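Local structure of GrgF (Penicillium sp. sh18, 6LZH) at residues D17-R22 / A84-E89; P39-P44 / L173-E178; R69-S74 / P78-D83. The protein joins polyketide chains as a polyketide transferase, acting by Claisen condensation in the fungal biosynthesis of gregatin A. One frame throughout, in Å; residues are numbered along the deposited sequence.

Interaction 1 (D17-R22 / A84-E89)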
ATOM      1  N   ASP A  17       8.238  12.526   0.092  1.00 17.93           N
ATOM      2  CA  ASP A  17       6.996  13.211  -0.239  1.00 21.63           C
ATOM      3  C   ASP A  17       6.873  14.574   0.439  1.00 23.76           C
ATOM      4  O   ASP A  17       5.759  15.095   0.562  1.00 22.14           O
ATOM      5  CB  ASP A  17       5.772  12.329   0.072  1.00 20.84           C
ATOM      6  CG  ASP A  17       5.919  11.500   1.345  1.00 23.81           C
ATOM      7  OD1 ASP A  17       6.857  11.719   2.134  1.00 22.90           O
ATOM      8  OD2 ASP A  17       5.065  10.610   1.557  1.00 25.22           O
ATOM      9  N   GLY A  18       7.991  15.176   0.853  1.00 22.12           N
ATOM     10  CA  GLY A  18       8.008  16.580   1.214  1.00 18.55           C
ATOM     11  C   GLY A  18       7.679  16.935   2.646  1.00 26.65           C
ATOM     12  O   GLY A  18       7.494  18.123   2.939  1.00 32.95           O
ATOM     13  N   LEU A  19       7.603  15.968   3.549  1.00 23.50           N
ATOM     14  CA  LEU A  19       7.287  16.261   4.939  1.00 20.15           C
ATOM     15  C   LEU A  19       8.558  16.436   5.760  1.00 22.06           C
ATOM     16  O   LEU A  19       9.582  15.813   5.476  1.00 17.59           O
ATOM     17  CB  LEU A  19       6.467  15.126   5.554  1.00 24.94           C
ATOM     18  CG  LEU A  19       5.218  14.743   4.775  1.00 28.22           C
ATOM     19  CD1 LEU A  19       4.740  13.409   5.239  1.00 28.61           C
ATOM     20  CD2 LEU A  19       4.168  15.801   5.000  1.00 26.66           C
ATOM     21  N   THR A  20       8.467  17.258   6.810  1.00 19.56           N
ATOM     22  CA  THR A  20       9.489  17.313   7.847  1.00 19.32           C
ATOM     23  C   THR A  20       9.075  16.401   8.995  1.00 20.35           C
ATOM     24  O   THR A  20       8.006  16.581   9.582  1.00 21.27           O
ATOM     25  CB  THR A  20       9.682  18.737   8.374  1.00 23.14           C
ATOM     26  OG1 THR A  20      10.124  19.592   7.318  1.00 19.91           O
ATOM     27  CG2 THR A  20      10.725  18.740   9.470  1.00 23.17           C
ATOM     28  N   LEU A  21       9.907  15.420   9.302  1.00 19.52           N
ATOM     29  CA  LEU A  21       9.731  14.591  10.484  1.00 18.86           C
ATOM     30  C   LEU A  21      10.720  15.055  11.533  1.00 17.97           C
ATOM     31  O   LEU A  21      11.849  15.425  11.203  1.00 18.95           O
ATOM     32  CB  LEU A  21       9.978  13.117  10.173  1.00 17.33           C
ATOM     33  CG  LEU A  21       9.155  12.507   9.034  1.00 18.15           C
ATOM     34  CD1 LEU A  21       9.375  11.000   9.005  1.00 14.49           C
ATOM     35  CD2 LEU A  21       7.669  12.845   9.174  1.00 20.21           C
ATOM     36  N   ARG A  22      10.309  15.020  12.790  1.00 17.39           N
ATOM     37  CA  ARG A  22      11.135  15.561  13.862  1.00 16.67           C
ATOM     38  C   ARG A  22      11.350  14.511  14.932  1.00 22.65           C
ATOM     39  O   ARG A  22      10.500  13.641  15.155  1.00 17.64           O
ATOM     40  CB  ARG A  22      10.490  16.830  14.461  1.00 20.35           C
ATOM     41  CG  ARG A  22      10.316  17.947  13.421  1.00 21.42           C
ATOM     42  CD  ARG A  22       9.697  19.249  13.955  1.00 21.24           C
ATOM     43  NE  ARG A  22       9.625  20.252  12.887  1.00 24.65           N
ATOM     44  CZ  ARG A  22       8.646  20.326  11.982  1.00 25.46           C
ATOM     45  NH1 ARG A  22       7.622  19.487  12.017  1.00 19.83           N
ATOM     46  NH2 ARG A  22       8.682  21.258  11.039  1.00 29.69           N
ATOM     47  N   ALA A  84       1.187   2.258   7.183  1.00 15.98           N
ATOM     48  CA  ALA A  84       2.393   1.454   7.357  1.00 18.25           C
ATOM     49  C   ALA A  84       3.308   1.564   6.148  1.00 17.63           C
ATOM     50  O   ALA A  84       4.524   1.715   6.296  1.00 15.20           O
ATOM     51  CB  ALA A  84       2.031  -0.012   7.604  1.00 20.31           C
ATOM     52  N   ARG A  85       2.741   1.470   4.935  1.00 16.66           N
ATOM     53  CA  ARG A  85       3.572   1.573   3.742  1.00 17.61           C
ATOM     54  C   ARG A  85       4.349   2.884   3.723  1.00 14.17           C
ATOM     55  O   ARG A  85       5.562   2.895   3.480  1.00 14.24           O
ATOM     56  CB  ARG A  85       2.717   1.452   2.483  1.00 18.47           C
ATOM     57  CG  ARG A  85       3.563   1.449   1.240  1.00 22.89           C
ATOM     58  CD  ARG A  85       2.671   1.428  -0.007  1.00 28.14           C
ATOM     59  NE  ARG A  85       2.321   2.785  -0.406  1.00 25.08           N
ATOM     60  CZ  ARG A  85       1.646   3.080  -1.511  1.00 28.68           C
ATOM     61  NH1 ARG A  85       1.245   2.107  -2.314  1.00 22.08           N
ATOM     62  NH2 ARG A  85       1.374   4.345  -1.810  1.00 26.35           N
ATOM     63  N   GLN A  86       3.664   4.001   3.969  1.00 15.52           N
ATOM     64  CA  GLN A  86       4.352   5.291   3.955  1.00 14.74           C
ATOM     65  C   GLN A  86       5.389   5.368   5.068  1.00 16.26           C
ATOM     66  O   GLN A  86       6.459   5.963   4.897  1.00 13.31           O
ATOM     67  CB  GLN A  86       3.348   6.433   4.116  1.00 17.57           C
ATOM     68  CG  GLN A  86       4.020   7.809   4.114  1.00 20.18           C
ATOM     69  CD  GLN A  86       3.082   8.950   4.504  1.00 24.43           C
ATOM     70  OE1 GLN A  86       2.246   8.811   5.395  1.00 27.76           O
ATOM     71  NE2 GLN A  86       3.240  10.091   3.849  1.00 20.22           N
ATOM     72  N   GLN A  87       5.066   4.801   6.235  1.00 16.77           N
ATOM     73  CA  GLN A  87       5.978   4.895   7.372  1.00 15.62           C
ATOM     74  C   GLN A  87       7.233   4.079   7.113  1.00 18.26           C
ATOM     75  O   GLN A  87       8.343   4.498   7.473  1.00 16.32           O
ATOM     76  CB  GLN A  87       5.273   4.449   8.663  1.00 16.58           C
ATOM     77  CG  GLN A  87       6.020   4.865   9.941  1.00 24.44           C
ATOM     78  CD  GLN A  87       5.243   4.643  11.240  1.00 29.02           C
ATOM     79  OE1 GLN A  87       3.994   4.748  11.289  1.00 23.02           O
ATOM     80  NE2 GLN A  87       5.988   4.347  12.313  1.00 19.16           N
ATOM     81  N   ALA A  88       7.082   2.919   6.467  1.00 15.82           N
ATOM     82  CA  ALA A  88       8.257   2.162   6.053  1.00 13.93           C
ATOM     83  C   ALA A  88       9.079   2.960   5.059  1.00 18.60           C
ATOM     84  O   ALA A  88      10.311   2.974   5.131  1.00 17.62           O
ATOM     85  CB  ALA A  88       7.836   0.826   5.431  1.00 16.23           C
ATOM     86  N   GLU A  89       8.410   3.600   4.090  1.00 15.93           N
ATOM     87  CA  GLU A  89       9.125   4.449   3.142  1.00 14.47           C
ATOM     88  C   GLU A  89       9.915   5.521   3.873  1.00 18.62           C
ATOM     89  O   GLU A  89      11.060   5.819   3.514  1.00 17.92           O
ATOM     90  CB  GLU A  89       8.142   5.097   2.174  1.00 18.05           C
ATOM     91  CG  GLU A  89       7.713   4.216   1.029  1.00 20.55           C
ATOM     92  CD  GLU A  89       6.808   4.977   0.081  1.00 27.48           C
ATOM     93  OE1 GLU A  89       7.294   5.861  -0.660  1.00 28.91           O
ATOM     94  OE2 GLU A  89       5.606   4.717   0.122  1.00 27.90           O
TER

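Interaction 2 (P39-P44 / L173-E178)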
ATOM      1  N   PRO A  39       8.090   3.884  17.258  1.00 16.20           N
ATOM      2  CA  PRO A  39       7.247   3.664  18.439  1.00 14.71           C
ATOM      3  C   PRO A  39       5.985   2.878  18.127  1.00 15.77           C
ATOM      4  O   PRO A  39       5.744   2.508  16.968  1.00 17.07           O
ATOM      5  CB  PRO A  39       6.921   5.097  18.896  1.00 16.16           C
ATOM      6  CG  PRO A  39       6.895   5.879  17.610  1.00 17.93           C
ATOM      7  CD  PRO A  39       7.923   5.238  16.691  1.00 16.32           C
ATOM      8  N   GLY A  40       5.163   2.642  19.151  1.00 20.13           N
ATOM      9  CA  GLY A  40       3.986   1.809  19.013  1.00 19.62           C
ATOM     10  C   GLY A  40       2.839   2.507  18.298  1.00 19.09           C
ATOM     11  O   GLY A  40       2.954   3.622  17.782  1.00 19.28           O
ATOM     12  N   PHE A  41       1.703   1.818  18.282  1.00 19.16           N
ATOM     13  CA  PHE A  41       0.567   2.224  17.457  1.00 20.87           C
ATOM     14  C   PHE A  41       0.032   3.589  17.866  1.00 20.11           C
ATOM     15  O   PHE A  41      -0.374   3.792  19.014  1.00 18.51           O
ATOM     16  CB  PHE A  41      -0.538   1.180  17.566  1.00 22.37           C
ATOM     17  CG  PHE A  41      -1.758   1.514  16.772  1.00 25.22           C
ATOM     18  CD1 PHE A  41      -1.804   1.234  15.409  1.00 22.45           C
ATOM     19  CD2 PHE A  41      -2.865   2.100  17.381  1.00 25.08           C
ATOM     20  CE1 PHE A  41      -2.925   1.532  14.662  1.00 23.70           C
ATOM     21  CE2 PHE A  41      -3.998   2.408  16.633  1.00 25.04           C
ATOM     22  CZ  PHE A  41      -4.024   2.117  15.265  1.00 28.20           C
ATOM     23  N   ASN A  42       0.011   4.519  16.916  1.00 21.46           N
ATOM     24  CA  ASN A  42      -0.554   5.846  17.111  1.00 17.15           C
ATOM     25  C   ASN A  42       0.145   6.609  18.227  1.00 24.14           C
ATOM     26  O   ASN A  42      -0.443   7.514  18.818  1.00 20.86           O
ATOM     27  CB  ASN A  42      -2.064   5.773  17.390  1.00 21.19           C
ATOM     28  CG  ASN A  42      -2.776   7.080  17.071  1.00 23.13           C
ATOM     29  OD1 ASN A  42      -2.358   7.814  16.181  1.00 21.74           O
ATOM     30  ND2 ASN A  42      -3.835   7.384  17.817  1.00 24.79           N
ATOM     31  N   MET A  43       1.411   6.256  18.531  1.00 19.82           N
ATOM     32  CA  MET A  43       2.124   6.870  19.640  1.00 23.06           C
ATOM     33  C   MET A  43       3.286   7.735  19.142  1.00 21.89           C
ATOM     34  O   MET A  43       3.912   7.427  18.121  1.00 20.36           O
ATOM     35  CB  MET A  43       2.673   5.802  20.595  1.00 19.86           C
ATOM     36  CG  MET A  43       1.594   5.118  21.449  1.00 26.44           C
ATOM     37  SD  MET A  43       0.642   6.333  22.421  1.00 34.50           S
ATOM     38  CE  MET A  43       1.847   6.826  23.664  1.00 34.55           C
ATOM     39  N   PRO A  44       3.591   8.821  19.844  1.00 22.12           N
ATOM     40  CA  PRO A  44       4.800   9.595  19.554  1.00 22.22           C
ATOM     41  C   PRO A  44       6.027   8.907  20.152  1.00 21.56           C
ATOM     42  O   PRO A  44       5.937   7.881  20.819  1.00 18.26           O
ATOM     43  CB  PRO A  44       4.519  10.937  20.234  1.00 25.05           C
ATOM     44  CG  PRO A  44       3.721  10.547  21.446  1.00 26.56           C
ATOM     45  CD  PRO A  44       2.842   9.382  20.987  1.00 25.19           C
ATOM     46  N   LEU A 173     -12.225   7.879  14.530  1.00 27.49           N
ATOM     47  CA  LEU A 173     -12.895   6.963  15.428  1.00 26.39           C
ATOM     48  C   LEU A 173     -12.243   7.008  16.798  1.00 31.10           C
ATOM     49  O   LEU A 173     -11.016   7.111  16.882  1.00 28.97           O
ATOM     50  CB  LEU A 173     -12.832   5.533  14.896  1.00 27.69           C
ATOM     51  CG  LEU A 173     -13.655   5.325  13.639  1.00 33.37           C
ATOM     52  CD1 LEU A 173     -13.508   3.890  13.172  1.00 32.83           C
ATOM     53  CD2 LEU A 173     -15.110   5.698  13.919  1.00 34.82           C
ATOM     54  N   PRO A 174     -13.016   6.927  17.877  1.00 31.81           N
ATOM     55  CA  PRO A 174     -12.415   6.787  19.204  1.00 32.03           C
ATOM     56  C   PRO A 174     -12.008   5.346  19.461  1.00 31.79           C
ATOM     57  O   PRO A 174     -12.516   4.400  18.849  1.00 30.29           O
ATOM     58  CB  PRO A 174     -13.546   7.211  20.145  1.00 36.37           C
ATOM     59  CG  PRO A 174     -14.773   6.705  19.434  1.00 32.51           C
ATOM     60  CD  PRO A 174     -14.489   6.861  17.936  1.00 32.99           C
ATOM     61  N   TYR A 175     -11.068   5.192  20.395  1.00 36.71           N
ATOM     62  CA  TYR A 175     -10.680   3.855  20.831  1.00 29.95           C
ATOM     63  C   TYR A 175     -11.859   3.112  21.450  1.00 31.89           C
ATOM     64  O   TYR A 175     -11.960   1.883  21.324  1.00 32.25           O
ATOM     65  CB  TYR A 175      -9.534   3.945  21.834  1.00 32.03           C
ATOM     66  CG  TYR A 175      -8.186   4.292  21.243  1.00 33.36           C
ATOM     67  CD1 TYR A 175      -8.044   4.619  19.895  1.00 31.68           C
ATOM     68  CD2 TYR A 175      -7.049   4.278  22.033  1.00 30.13           C
ATOM     69  CE1 TYR A 175      -6.801   4.922  19.365  1.00 29.62           C
ATOM     70  CE2 TYR A 175      -5.816   4.584  21.518  1.00 28.62           C
ATOM     71  CZ  TYR A 175      -5.689   4.908  20.186  1.00 31.09           C
ATOM     72  OH  TYR A 175      -4.432   5.205  19.686  1.00 30.90           O
ATOM     73  N   VAL A 176     -12.749   3.841  22.122  1.00 31.95           N
ATOM     74  CA  VAL A 176     -13.923   3.291  22.799  1.00 37.39           C
ATOM     75  C   VAL A 176     -15.089   4.232  22.532  1.00 39.59           C
ATOM     76  O   VAL A 176     -15.019   5.417  22.877  1.00 42.01           O
ATOM     77  CB  VAL A 176     -13.712   3.138  24.320  1.00 40.84           C
ATOM     78  CG1 VAL A 176     -14.896   2.412  24.963  1.00 37.49           C
ATOM     79  CG2 VAL A 176     -12.406   2.422  24.635  1.00 29.45           C
ATOM     80  N   ASN A 177     -16.155   3.720  21.917  1.00 37.42           N
ATOM     81  CA  ASN A 177     -17.364   4.515  21.737  1.00 44.08           C
ATOM     82  C   ASN A 177     -17.992   4.841  23.090  1.00 49.71           C
ATOM     83  O   ASN A 177     -17.762   4.158  24.093  1.00 48.66           O
ATOM     84  CB  ASN A 177     -18.381   3.774  20.866  1.00 46.84           C
ATOM     85  CG  ASN A 177     -17.857   3.475  19.477  1.00 45.80           C
ATOM     86  OD1 ASN A 177     -17.916   2.336  19.012  1.00 45.94           O
ATOM     87  ND2 ASN A 177     -17.337   4.499  18.805  1.00 42.03           N
ATOM     88  N   GLU A 178     -18.800   5.906  23.111  1.00 54.66           N
ATOM     89  CA  GLU A 178     -19.423   6.321  24.366  1.00 56.04           C
ATOM     90  C   GLU A 178     -20.275   5.213  24.970  1.00 56.27           C
ATOM     91  O   GLU A 178     -20.441   5.158  26.193  1.00 59.63           O
ATOM     92  CB  GLU A 178     -20.272   7.580  24.142  1.00 58.62           C
ATOM     93  CG  GLU A 178     -21.038   7.606  22.824  1.00 58.56           C
ATOM     94  CD  GLU A 178     -22.292   6.751  22.847  1.00 62.96           C
ATOM     95  OE1 GLU A 178     -22.854   6.504  21.755  1.00 61.64           O
ATOM     96  OE2 GLU A 178     -22.729   6.344  23.952  1.00 61.93           O
TER
HETATM   97  O   HOH W   1      -2.476   4.747  21.427  1.00 27.73           O

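Interaction 3 (R69-S74 / P78-D83)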
ATOM      1  N   ARG A  69       4.961  10.402  10.603  1.00 17.92           N
ATOM      2  CA  ARG A  69       4.064  11.345   9.958  1.00 18.63           C
ATOM      3  C   ARG A  69       2.771  11.509  10.742  1.00 20.00           C
ATOM      4  O   ARG A  69       2.144  10.523  11.138  1.00 15.84           O
ATOM      5  CB  ARG A  69       3.740  10.850   8.547  1.00 22.39           C
ATOM      6  CG  ARG A  69       3.102  11.911   7.694  1.00 31.07           C
ATOM      7  CD  ARG A  69       1.596  11.898   7.766  1.00 35.81           C
ATOM      8  NE  ARG A  69       1.009  10.786   7.034  1.00 29.14           N
ATOM      9  CZ  ARG A  69      -0.298  10.567   6.978  1.00 33.46           C
ATOM     10  NH1 ARG A  69      -0.782   9.535   6.288  1.00 33.63           N
ATOM     11  NH2 ARG A  69      -1.124  11.380   7.631  1.00 28.99           N
ATOM     12  N   GLY A  70       2.359  12.762  10.932  1.00 20.33           N
ATOM     13  CA  GLY A  70       1.053  13.043  11.506  1.00 20.80           C
ATOM     14  C   GLY A  70       0.973  12.827  12.998  1.00 19.39           C
ATOM     15  O   GLY A  70      -0.123  12.768  13.552  1.00 21.13           O
ATOM     16  N   ILE A  71       2.110  12.691  13.669  1.00 17.56           N
ATOM     17  CA  ILE A  71       2.167  12.344  15.082  1.00 21.01           C
ATOM     18  C   ILE A  71       3.117  13.310  15.775  1.00 19.63           C
ATOM     19  O   ILE A  71       4.115  13.725  15.180  1.00 20.29           O
ATOM     20  CB  ILE A  71       2.646  10.882  15.263  1.00 23.11           C
ATOM     21  CG1 ILE A  71       1.649   9.897  14.641  1.00 23.83           C
ATOM     22  CG2 ILE A  71       2.923  10.565  16.717  1.00 23.43           C
ATOM     23  CD1 ILE A  71       0.450   9.593  15.519  1.00 22.33           C
ATOM     24  N   GLY A  72       2.799  13.685  17.020  1.00 21.23           N
ATOM     25  CA  GLY A  72       3.776  14.378  17.849  1.00 21.73           C
ATOM     26  C   GLY A  72       4.208  15.690  17.221  1.00 20.74           C
ATOM     27  O   GLY A  72       3.379  16.505  16.811  1.00 19.90           O
ATOM     28  N   ALA A  73       5.522  15.879  17.095  1.00 18.26           N
ATOM     29  CA  ALA A  73       6.106  17.098  16.542  1.00 22.69           C
ATOM     30  C   ALA A  73       6.266  17.078  15.022  1.00 25.06           C
ATOM     31  O   ALA A  73       6.695  18.086  14.451  1.00 25.05           O
ATOM     32  CB  ALA A  73       7.471  17.354  17.187  1.00 20.36           C
ATOM     33  N   SER A  74       5.957  15.968  14.354  1.00 22.10           N
ATOM     34  CA  SER A  74       6.218  15.841  12.926  1.00 22.40           C
ATOM     35  C   SER A  74       5.098  16.455  12.099  1.00 22.99           C
ATOM     36  O   SER A  74       3.943  16.523  12.527  1.00 21.23           O
ATOM     37  CB  SER A  74       6.401  14.365  12.533  1.00 20.27           C
ATOM     38  OG  SER A  74       7.671  13.917  12.987  1.00 16.04           O
ATOM     39  N   PRO A  78      -3.966  14.189   7.496  1.00 22.59           N
ATOM     40  CA  PRO A  78      -4.503  14.412   8.844  1.00 26.86           C
ATOM     41  C   PRO A  78      -3.554  13.910   9.939  1.00 23.80           C
ATOM     42  O   PRO A  78      -2.688  13.076   9.653  1.00 22.16           O
ATOM     43  CB  PRO A  78      -5.795  13.585   8.861  1.00 22.81           C
ATOM     44  CG  PRO A  78      -6.095  13.272   7.414  1.00 27.50           C
ATOM     45  CD  PRO A  78      -4.765  13.209   6.740  1.00 27.24           C
ATOM     46  N   ARG A  79      -3.707  14.415  11.162  1.00 20.27           N
ATOM     47  CA  ARG A  79      -2.968  13.844  12.283  1.00 23.23           C
ATOM     48  C   ARG A  79      -3.514  12.458  12.614  1.00 23.95           C
ATOM     49  O   ARG A  79      -4.640  12.117  12.252  1.00 19.11           O
ATOM     50  CB  ARG A  79      -3.077  14.743  13.505  1.00 21.81           C
ATOM     51  CG  ARG A  79      -3.004  16.200  13.172  1.00 26.12           C
ATOM     52  CD  ARG A  79      -1.635  16.534  12.663  1.00 24.41           C
ATOM     53  NE  ARG A  79      -0.618  16.310  13.686  1.00 25.36           N
ATOM     54  CZ  ARG A  79       0.691  16.365  13.459  1.00 22.75           C
ATOM     55  NH1 ARG A  79       1.148  16.613  12.231  1.00 21.67           N
ATOM     56  NH2 ARG A  79       1.537  16.152  14.458  1.00 21.35           N
ATOM     57  N   ASN A  80      -2.701  11.652  13.300  1.00 18.81           N
ATOM     58  CA  ASN A  80      -3.173  10.369  13.823  1.00 19.44           C
ATOM     59  C   ASN A  80      -3.839   9.561  12.718  1.00 21.58           C
ATOM     60  O   ASN A  80      -4.962   9.068  12.846  1.00 23.55           O
ATOM     61  CB  ASN A  80      -4.128  10.592  14.990  1.00 19.51           C
ATOM     62  CG  ASN A  80      -3.468  11.294  16.123  1.00 28.42           C
ATOM     63  OD1 ASN A  80      -3.710  12.478  16.384  1.00 26.78           O
ATOM     64  ND2 ASN A  80      -2.579  10.582  16.781  1.00 20.12           N
ATOM     65  N   ASP A  81      -3.138   9.492  11.597  1.00 19.83           N
ATOM     66  CA  ASP A  81      -3.616   8.897  10.355  1.00 21.44           C
ATOM     67  C   ASP A  81      -2.484   7.968   9.916  1.00 20.60           C
ATOM     68  O   ASP A  81      -1.440   8.429   9.446  1.00 23.45           O
ATOM     69  CB  ASP A  81      -3.923   9.996   9.336  1.00 22.31           C
ATOM     70  CG  ASP A  81      -4.315   9.446   7.992  1.00 25.16           C
ATOM     71  OD1 ASP A  81      -5.179   8.551   7.964  1.00 25.30           O
ATOM     72  OD2 ASP A  81      -3.741   9.903   6.979  1.00 28.06           O
ATOM     73  N   ILE A  82      -2.664   6.670  10.122  1.00 19.32           N
ATOM     74  CA  ILE A  82      -1.560   5.716  10.144  1.00 20.91           C
ATOM     75  C   ILE A  82      -1.473   5.050   8.779  1.00 25.40           C
ATOM     76  O   ILE A  82      -2.496   4.672   8.197  1.00 20.33           O
ATOM     77  CB  ILE A  82      -1.741   4.661  11.255  1.00 23.10           C
ATOM     78  CG1 ILE A  82      -1.713   5.265  12.673  1.00 22.79           C
ATOM     79  CG2 ILE A  82      -0.705   3.561  11.136  1.00 23.18           C
ATOM     80  CD1 ILE A  82      -0.910   6.528  12.837  1.00 27.33           C
ATOM     81  N   ASP A  83      -0.253   4.930   8.257  1.00 19.85           N
ATOM     82  CA  ASP A  83      -0.020   4.364   6.930  1.00 21.39           C
ATOM     83  C   ASP A  83       1.287   3.582   7.013  1.00 19.23           C
ATOM     84  O   ASP A  83       2.366   4.177   6.950  1.00 16.48           O
ATOM     85  CB  ASP A  83       0.045   5.464   5.871  1.00 20.50           C
ATOM     86  CG  ASP A  83       0.120   4.912   4.454  1.00 23.99           C
ATOM     87  OD1 ASP A  83       0.334   3.690   4.300  1.00 21.68           O
ATOM     88  OD2 ASP A  83      -0.034   5.707   3.502  1.00 25.36           O
TER
HETATM   89  O   HOH W   2      -2.908   9.980   4.585  1.00 32.04           O
HETATM   90  O   HOH W   3      -0.270   8.433   3.760  1.00 34.45           O

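Interaction 1 (D17-R22 / A84-E89)
The amide nitrogen of Q86 donates to the carboxylate of D17, with NE2 3.0 Å from OD2 and an N-H...O angle of 168°. The acceptor lies almost in the amide plane of Q86, whereas the donor reaches OD2 from above the carboxylate plane, and the two flat groups stand 81° apart. Q86 can span the 9.3 Å between its CA and that of D17 because CG leaves anti to the backbone N (chi1 180°) and the chain stays extended beyond it. At its far end the amide is held twice: NE2 serves D17, while OE1 accepts a hydrogen bond from NE of R69, which fixes which way round the group lies. The other carboxylate oxygen, D17 OD1, is bonded to T15 OG1 and to NE2 of H90, one turn further along the helix. D17 and L19 belong to the connection between the antiparallel strands 9-14 and 20-26, a beta hairpin at one end of the alpha/beta hydrolase sheet, and Q86 sits in the first turn of helix 84-99. With 86 Å² buried, the contact is a small one at the surface, carried mainly by the D17-Q86 bond between hairpin and helix. L19 adds a small apolar flank, its CD1 lying 3.9 Å from Q86 NE2, with the two side chains crossing at about a right angle; the leucine also rests on R69 and H90. E89 brings a second negative charge, OE1 being 5.7 Å from D17 OD2, but this oxygen forms a salt bridge with R161 of the second subunit.

Interaction 2 (P39-P44 / L173-E178)
A type II beta turn from G40 to M43, closed by M43 N donating to G40 O, places F41 and N42 at its two inner positions and starts both side chains off toward Y175. The N42 CA and Y175 CA atoms are 11.0 Å apart; Y175 spans most of that gap with its ring, and its hydroxyl does the touching. N42 ND2 donates to Y175 OH over 2.9 Å at 165°, with the hydroxyl oxygen nearly in the amide plane; amide and ring planes are inclined by 59°. Y175 OH also lies 3.3 Å from N42 CB, so the tyrosine tip rests against the root of the asparagine as well as its amide. F41 has CG anti to its own N (chi1 179°), which carries its ring alongside the phenol, CE2 4.2 Å from Y175 OH, the two side chains sliding past each other in opposite directions. A water 2.7 Å from Y175 OH, in the plane of the tyrosine ring, also donates a weak bond to F41 O. The turn follows strand 32-38, where alpha/beta hydrolases commonly build part of the oxyanion hole, and the F41 side chain lies about 4 Å from that of the active-site C115. Y175 comes from the insertion between strands 133-137 and 232-237, the usual place of the cap in this fold, and also packs on A189 and M193 of helix 187-198. N42 is committed at both ends, OD1 to N80 ND2 and ND2 to R206 O as well as the tyrosine. This polar network settles the orientation of the amide and ties the turn beside the nucleophile to what is probably the cap through a buried phenol.

Interaction 3 (R69-S74 / P78-D83)
The long connection from strand 62-66 to helix 84-99 folds back on itself here, its two limbs held together by two arginines and a backbone bond. N80 N donates to G70 O over 2.8 Å, and the R79 CA-H makes a further contact with that oxygen. R79, bent at chi2 (-67°) and chi3, curls over the G70-I71 peptide with one guanidinium face. R79 NH1 (2.8 Å) and R79 NH2 (3.1 Å) both donate to S74 O, which lies in the guanidinium plane while they lie in the carbonyl plane, so the grip fixes the rotation of the arginine. On the other limb R69 also bends at chi2 and chi3; its NE is taken by Q86 OE1, and NH1 and NH2 each meet D81 OD2 at 3.1 Å in an end-on salt bridge, while D81 O lies over one guanidinium face. D81 OD1 is bonded to OG of S208, at the end of strand 206-208. One water joins R69 NH1 weakly to D83 OD2; D83, the N-cap of helix 84-99, also forms a salt bridge with R85 of the second subunit. I71 reaches across with CD1, 3.4 Å from N80 ND2, which is bonded to N42 OD1, and 4.3 Å from I82 CD1. G70 and G72 both have positive phi, and the type II' turn from I71 to S74 has G72 at its first inner position. Together with D67, residues R69, G70, G72 and S74 form the D-x-R-G-x-G-x-S loop found after the fourth strand in many alpha/beta hydrolases.

In the fold
From the N terminus, the chain passes the hairpin of strands 9-14 and 20-26, whose turn and second strand give the first segment of interaction 1, then strand 32-38 and the turn that opens interaction 2. After strand 62-66 comes interaction 3, a short closure only four residues apart in sequence, which falls within the spans of both others. Helix 84-99 then completes interaction 1, whereas interaction 2 closes much later, at 173-178, so the two long loops cross. Interaction 3 touches both neighbours, through R69 and S74 on one side and I71 and N80 on the other. Sheet edge, dimer-facing helix, nucleophile-side turn and probable cap are thus linked in series.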